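Local coordinates for protein glutathione s-transferase (Haemonchus contortus, PDB 2WS2) that probably catalyses the transfer of glutathione to electrophilic substrates, giving an S-substituted glutathione with release of a halide anion and a proton, at residues L192-W195 against I196-R199; A78-S81 against A82-A86. All coordinates share one frame; numbering follows the deposited sequence.

Overall arrangement
Both interactions are local, and both lie near the boundary between the thioredoxin-like N-terminal domain and the helical C-terminal domain of the glutathione S-transferase fold. Interaction 2 comes first along the chain: the loop after helix 64-75 turns into helix 82-100, carrying the chain from one domain to the other at a place that also meets the second subunit. Interaction 1 follows much later, at the end of the last helix, 190-198, which rests against helix 16-24 of the N-terminal domain. Their centres are about 27 Å apart, with nearest atoms about 14 Å apart, so they do not touch; they link the domains separately, through the connecting chain and through non-covalent packing.

Interaction 1 (L192-W195 against I196-R199); sequences LKKW and IETR
Trp195 and Arg199 make the aromatic part of this contact, one turn apart at the C-terminal end of helix 190-198. Arg199 CB sits over one face of the indole, 3.5 Å from the centroid of the Trp195 six-membered ring, in a CH-pi contact only 10° off the ring normal. With CG set between the backbone N and the carbonyl carbon (chi1 71°) and the chain then extended, Arg199 runs across the same face, bringing CD to 3.5 Å from Trp195 NE1. Its guanidinium stands at 77° to the indole and meets NE1 near its own plane.

Hydrogen bonds follow the helix. The Ile196 N to Leu192 O bond, at 2.8 Å, is a regular helical one. Thr198 N bonds Trp195 O at 3.0 Å from above the carbonyl plane, a three-residue step near the end of the helix. Thr198 OG1 is modelled 2.5 Å from Lys194 O as a donor, too close for the exact geometry to be trusted.

Apolar contact is modest: Leu192 CD1 meets Ile196 CG2 at 3.7 Å. Charges form a network on the exposed side, where the Glu197 carboxylate lies between two lysines. Lys193 NZ is 3.8 Å from Glu197 OE1, a long salt bridge, and Lys194 NZ approaches OE2, whose position is less certain.

Glu16 OE2 accepts from Trp195 NE1 and forms a salt bridge with Arg199 NH1, which also pairs with Glu162; one carboxylate oxygen is thus shared by the indole N-H and the guanidinium, probably helping to fix both. Trp195 packs on Arg19 and Val23, and Leu192 and Arg199 on Gln20, seating the last helix of the C-terminal domain against helix 16-24 of the thioredoxin-like domain.

Interaction 2 (A78-S81 against A82-A86); sequences AGKS and AWEEA
Ala78 O receives a CA-H...O contact from Glu85, with Glu85 CA 3.3 Å away, where the loop passes close to the first turn of helix 82-100. Gly79 follows with its CA close to Glu84 CG and its backbone against Glu84 and Glu85. A water bridges Gly79 O to Glu85 OE2, donating to both, at 2.5 Å from the carboxylate oxygen.

Lys80 N points at Glu84 OE1, 2.6 Å away in a weak bond, and the two side chains lie side by side. Glu84 holds CG anti to its backbone N (chi1 -178°) and extends beyond it, carrying the carboxylate back to the Lys80 amide.

Ser81 is the N-cap: its OG accepts from Glu84 N at 3.2 Å. Glu84, three residues on, would be placed for a capping box, but its carboxylate takes Lys80 N instead. Ser81 O accepts from Glu85 N at 2.9 Å, an i to i+4 bond. Beyond the cap, Glu85 OE1 makes long, weak ion pairs with Arg73 and with Arg73 of the second subunit, while Trp83 packs on Gln60 of that subunit.

Interaction 1 (L192-W195 against I196-R199)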
ATOM      1  N   LEU A 192      13.125   4.614 -20.742  1.00 29.56           N
ATOM      2  CA  LEU A 192      12.989   3.303 -20.118  1.00 28.58           C
ATOM      3  C   LEU A 192      13.597   2.188 -20.965  1.00 28.84           C
ATOM      4  O   LEU A 192      14.246   1.294 -20.436  1.00 27.69           O
ATOM      5  CB  LEU A 192      11.506   3.016 -19.832  1.00 28.57           C
ATOM      6  CG  LEU A 192      11.054   1.627 -19.359  1.00 27.65           C
ATOM      7  CD1 LEU A 192      11.573   1.307 -17.936  1.00 32.65           C
ATOM      8  CD2 LEU A 192       9.563   1.439 -19.393  1.00 30.80           C
ATOM      9  N   LYS A 193      13.449   2.284 -22.289  1.00 28.57           N
ATOM     10  CA  LYS A 193      13.905   1.217 -23.187  1.00 29.51           C
ATOM     11  C   LYS A 193      15.392   0.932 -22.958  1.00 29.45           C
ATOM     12  O   LYS A 193      15.757  -0.209 -22.701  1.00 30.09           O
ATOM     13  CB  LYS A 193      13.595   1.584 -24.654  1.00 29.92           C
ATOM     14  CG  LYS A 193      13.810   0.459 -25.654  1.00 30.01           C
ATOM     15  CD  LYS A 193      13.782   1.055 -27.080  1.00 32.35           C
ATOM     16  CE  LYS A 193      14.643   0.230 -28.040  1.00 32.77           C
ATOM     17  NZ  LYS A 193      14.372  -1.234 -27.898  1.00 32.45           N
ATOM     18  N   LYS A 194      16.189   2.003 -23.007  1.00 28.92           N
ATOM     19  CA  LYS A 194      17.630   2.087 -22.775  1.00 28.40           C
ATOM     20  C   LYS A 194      18.088   1.791 -21.326  1.00 29.51           C
ATOM     21  O   LYS A 194      19.214   1.337 -21.115  1.00 28.61           O
ATOM     22  CB  LYS A 194      18.081   3.492 -23.201  1.00 27.26           C
ATOM     23  CG  LYS A 194      19.504   3.918 -22.933  1.00 28.84           C
ATOM     24  CD  LYS A 194      20.491   3.748 -24.159  1.00 29.19           C
ATOM     25  CE  LYS A 194      20.723   2.291 -24.505  1.00 33.25           C
ATOM     26  NZ  LYS A 194      21.606   2.078 -25.688  1.00 31.97           N
ATOM     27  N   TRP A 195      17.223   2.099 -20.350  1.00 30.54           N
ATOM     28  CA  TRP A 195      17.337   1.605 -18.975  1.00 30.13           C
ATOM     29  C   TRP A 195      17.255   0.086 -18.909  1.00 30.58           C
ATOM     30  O   TRP A 195      18.180  -0.575 -18.401  1.00 29.70           O
ATOM     31  CB  TRP A 195      16.227   2.195 -18.070  1.00 29.70           C
ATOM     32  CG  TRP A 195      16.244   1.592 -16.701  1.00 30.14           C
ATOM     33  CD1 TRP A 195      15.246   0.890 -16.087  1.00 26.65           C
ATOM     34  CD2 TRP A 195      17.346   1.614 -15.792  1.00 28.87           C
ATOM     35  NE1 TRP A 195      15.654   0.488 -14.836  1.00 29.90           N
ATOM     36  CE2 TRP A 195      16.942   0.912 -14.630  1.00 28.27           C
ATOM     37  CE3 TRP A 195      18.643   2.153 -15.849  1.00 28.52           C
ATOM     38  CZ2 TRP A 195      17.786   0.742 -13.520  1.00 25.30           C
ATOM     39  CZ3 TRP A 195      19.485   1.975 -14.748  1.00 31.24           C
ATOM     40  CH2 TRP A 195      19.052   1.262 -13.609  1.00 27.17           C
ATOM     41  N   ILE A 196      16.154  -0.493 -19.387  1.00 31.08           N
ATOM     42  CA  ILE A 196      16.064  -1.957 -19.390  1.00 32.42           C
ATOM     43  C   ILE A 196      17.128  -2.668 -20.271  1.00 33.36           C
ATOM     44  O   ILE A 196      17.317  -3.886 -20.160  1.00 35.36           O
ATOM     45  CB  ILE A 196      14.624  -2.523 -19.650  1.00 32.48           C
ATOM     46  CG1 ILE A 196      14.429  -2.900 -21.124  1.00 29.54           C
ATOM     47  CG2 ILE A 196      13.539  -1.582 -19.109  1.00 34.22           C
ATOM     48  CD1 ILE A 196      13.756  -4.255 -21.318  1.00 32.90           C
ATOM     49  N   GLU A 197      17.827  -1.914 -21.109  1.00 33.69           N
ATOM     50  CA  GLU A 197      18.913  -2.464 -21.943  1.00 34.18           C
ATOM     51  C   GLU A 197      20.254  -2.391 -21.231  1.00 34.32           C
ATOM     52  O   GLU A 197      21.191  -3.083 -21.592  1.00 33.69           O
ATOM     53  CB  GLU A 197      19.096  -1.651 -23.228  1.00 34.17           C
ATOM     54  CG  GLU A 197      17.974  -1.639 -24.272  1.00 32.31           C
ATOM     55  CD  GLU A 197      18.202  -0.495 -25.257  1.00 34.50           C
ATOM     56  OE1 GLU A 197      17.778  -0.548 -26.451  1.00 38.16           O
ATOM     57  OE2 GLU A 197      18.820   0.489 -24.828  1.00 33.19           O
ATOM     58  N   THR A 198      20.366  -1.509 -20.253  1.00 34.68           N
ATOM     59  CA  THR A 198      21.659  -1.184 -19.708  1.00 35.04           C
ATOM     60  C   THR A 198      21.630  -1.270 -18.182  1.00 35.89           C
ATOM     61  O   THR A 198      22.550  -0.791 -17.511  1.00 35.54           O
ATOM     62  CB  THR A 198      22.103   0.228 -20.126  1.00 35.56           C
ATOM     63  OG1 THR A 198      21.161   1.183 -19.625  1.00 36.37           O
ATOM     64  CG2 THR A 198      22.221   0.357 -21.671  1.00 35.55           C
ATOM     65  N   ARG A 199      20.576  -1.874 -17.649  1.00 35.44           N
ATOM     66  CA  ARG A 199      20.490  -2.053 -16.207  1.00 36.25           C
ATOM     67  C   ARG A 199      21.027  -3.424 -15.861  1.00 36.20           C
ATOM     68  O   ARG A 199      20.896  -4.382 -16.656  1.00 36.17           O
ATOM     69  CB  ARG A 199      19.058  -1.858 -15.664  1.00 34.75           C
ATOM     70  CG  ARG A 199      18.112  -2.966 -16.032  1.00 34.14           C
ATOM     71  CD  ARG A 199      16.654  -2.665 -15.836  1.00 32.21           C
ATOM     72  NE  ARG A 199      15.944  -3.876 -16.225  1.00 36.26           N
ATOM     73  CZ  ARG A 199      14.725  -4.200 -15.838  1.00 36.34           C
ATOM     74  NH1 ARG A 199      14.039  -3.399 -15.016  1.00 35.57           N
ATOM     75  NH2 ARG A 199      14.203  -5.344 -16.258  1.00 32.91           N
TER

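Interaction 2 (A78-S81 against A82-A86)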
ATOM      1  N   ALA A  78       2.424  10.918 -11.627  1.00 24.72           N
ATOM      2  CA  ALA A  78       1.555  10.444 -10.546  1.00 24.77           C
ATOM      3  C   ALA A  78       0.090  10.489 -10.945  1.00 25.35           C
ATOM      4  O   ALA A  78      -0.766  10.013 -10.187  1.00 26.50           O
ATOM      5  CB  ALA A  78       1.788  11.302  -9.251  1.00 23.49           C
ATOM      6  N   GLY A  79      -0.173  11.061 -12.131  1.00 24.08           N
ATOM      7  CA  GLY A  79      -1.526  11.390 -12.639  1.00 23.68           C
ATOM      8  C   GLY A  79      -1.725  12.873 -12.975  1.00 23.53           C
ATOM      9  O   GLY A  79      -1.087  13.755 -12.373  1.00 25.46           O
ATOM     10  N   LYS A  80      -2.613  13.188 -13.919  1.00 22.46           N
ATOM     11  CA  LYS A  80      -2.720  14.602 -14.383  1.00 19.82           C
ATOM     12  C   LYS A  80      -3.725  15.507 -13.632  1.00 16.96           C
ATOM     13  O   LYS A  80      -3.728  16.715 -13.817  1.00 19.91           O
ATOM     14  CB  LYS A  80      -2.919  14.682 -15.911  1.00 21.95           C
ATOM     15  CG  LYS A  80      -1.650  14.275 -16.676  1.00 22.53           C
ATOM     16  CD  LYS A  80      -0.532  15.311 -16.512  1.00 25.19           C
ATOM     17  CE  LYS A  80       0.850  14.642 -16.541  1.00 26.29           C
ATOM     18  NZ  LYS A  80       2.059  15.552 -16.681  1.00 24.54           N
ATOM     19  N   SER A  81      -4.542  14.928 -12.782  1.00 35.72           N
ATOM     20  CA  SER A  81      -5.438  15.714 -11.956  1.00 31.30           C
ATOM     21  C   SER A  81      -5.464  14.974 -10.635  1.00 27.48           C
ATOM     22  O   SER A  81      -5.012  13.824 -10.569  1.00 26.42           O
ATOM     23  CB  SER A  81      -6.823  15.694 -12.569  1.00 29.37           C
ATOM     24  OG  SER A  81      -7.328  14.391 -12.455  1.00 27.83           O
ATOM     25  N   ALA A  82      -6.041  15.582  -9.613  1.00 27.69           N
ATOM     26  CA  ALA A  82      -5.988  14.989  -8.265  1.00 27.07           C
ATOM     27  C   ALA A  82      -6.821  13.722  -8.211  1.00 25.57           C
ATOM     28  O   ALA A  82      -6.419  12.746  -7.571  1.00 24.88           O
ATOM     29  CB  ALA A  82      -6.389  16.021  -7.156  1.00 28.79           C
ATOM     30  N   TRP A  83      -7.950  13.700  -8.937  1.00 25.49           N
ATOM     31  CA  TRP A  83      -8.768  12.489  -9.046  1.00 24.66           C
ATOM     32  C   TRP A  83      -8.007  11.354  -9.745  1.00 23.79           C
ATOM     33  O   TRP A  83      -8.098  10.181  -9.317  1.00 23.56           O
ATOM     34  CB  TRP A  83     -10.162  12.773  -9.687  1.00 25.57           C
ATOM     35  CG  TRP A  83     -10.873  11.528 -10.076  1.00 25.35           C
ATOM     36  CD1 TRP A  83     -10.846  10.926 -11.307  1.00 25.68           C
ATOM     37  CD2 TRP A  83     -11.682  10.699  -9.241  1.00 25.48           C
ATOM     38  NE1 TRP A  83     -11.584   9.786 -11.293  1.00 25.90           N
ATOM     39  CE2 TRP A  83     -12.088   9.595 -10.032  1.00 25.68           C
ATOM     40  CE3 TRP A  83     -12.111  10.781  -7.907  1.00 26.14           C
ATOM     41  CZ2 TRP A  83     -12.932   8.602  -9.548  1.00 26.34           C
ATOM     42  CZ3 TRP A  83     -12.914   9.764  -7.404  1.00 26.87           C
ATOM     43  CH2 TRP A  83     -13.322   8.694  -8.205  1.00 26.87           C
ATOM     44  N   GLU A  84      -7.250  11.713 -10.784  1.00 24.36           N
ATOM     45  CA  GLU A  84      -6.422  10.776 -11.569  1.00 24.44           C
ATOM     46  C   GLU A  84      -5.303  10.212 -10.668  1.00 23.71           C
ATOM     47  O   GLU A  84      -4.932   9.041 -10.789  1.00 23.43           O
ATOM     48  CB  GLU A  84      -5.832  11.493 -12.811  1.00 26.27           C
ATOM     49  CG  GLU A  84      -4.962  10.632 -13.775  1.00 27.50           C
ATOM     50  CD  GLU A  84      -4.743  11.278 -15.154  1.00 30.39           C
ATOM     51  OE1 GLU A  84      -3.563  11.464 -15.546  1.00 32.05           O
ATOM     52  OE2 GLU A  84      -5.754  11.625 -15.841  1.00 31.56           O
ATOM     53  N   GLU A  85      -4.826  11.023  -9.728  1.00 23.86           N
ATOM     54  CA  GLU A  85      -3.713  10.590  -8.886  1.00 23.93           C
ATOM     55  C   GLU A  85      -4.180   9.514  -7.930  1.00 23.10           C
ATOM     56  O   GLU A  85      -3.407   8.682  -7.486  1.00 23.19           O
ATOM     57  CB  GLU A  85      -3.138  11.759  -8.114  1.00 25.17           C
ATOM     58  CG  GLU A  85      -2.396  12.719  -8.968  1.00 26.60           C
ATOM     59  CD  GLU A  85      -1.815  13.855  -8.179  1.00 29.83           C
ATOM     60  OE1 GLU A  85      -0.988  13.622  -7.266  1.00 29.63           O
ATOM     61  OE2 GLU A  85      -2.181  15.002  -8.495  1.00 32.32           O
ATOM     62  N   ALA A  86      -5.457   9.526  -7.623  1.00 22.78           N
ATOM     63  CA  ALA A  86      -5.975   8.579  -6.655  1.00 22.72           C
ATOM     64  C   ALA A  86      -6.314   7.356  -7.447  1.00 22.06           C
ATOM     65  O   ALA A  86      -6.236   6.251  -6.970  1.00 22.11           O
ATOM     66  CB  ALA A  86      -7.200   9.114  -5.976  1.00 23.48           C
TER
HETATM   67  O   HOH W   1      -2.260  16.269 -10.591  1.00  2.00           O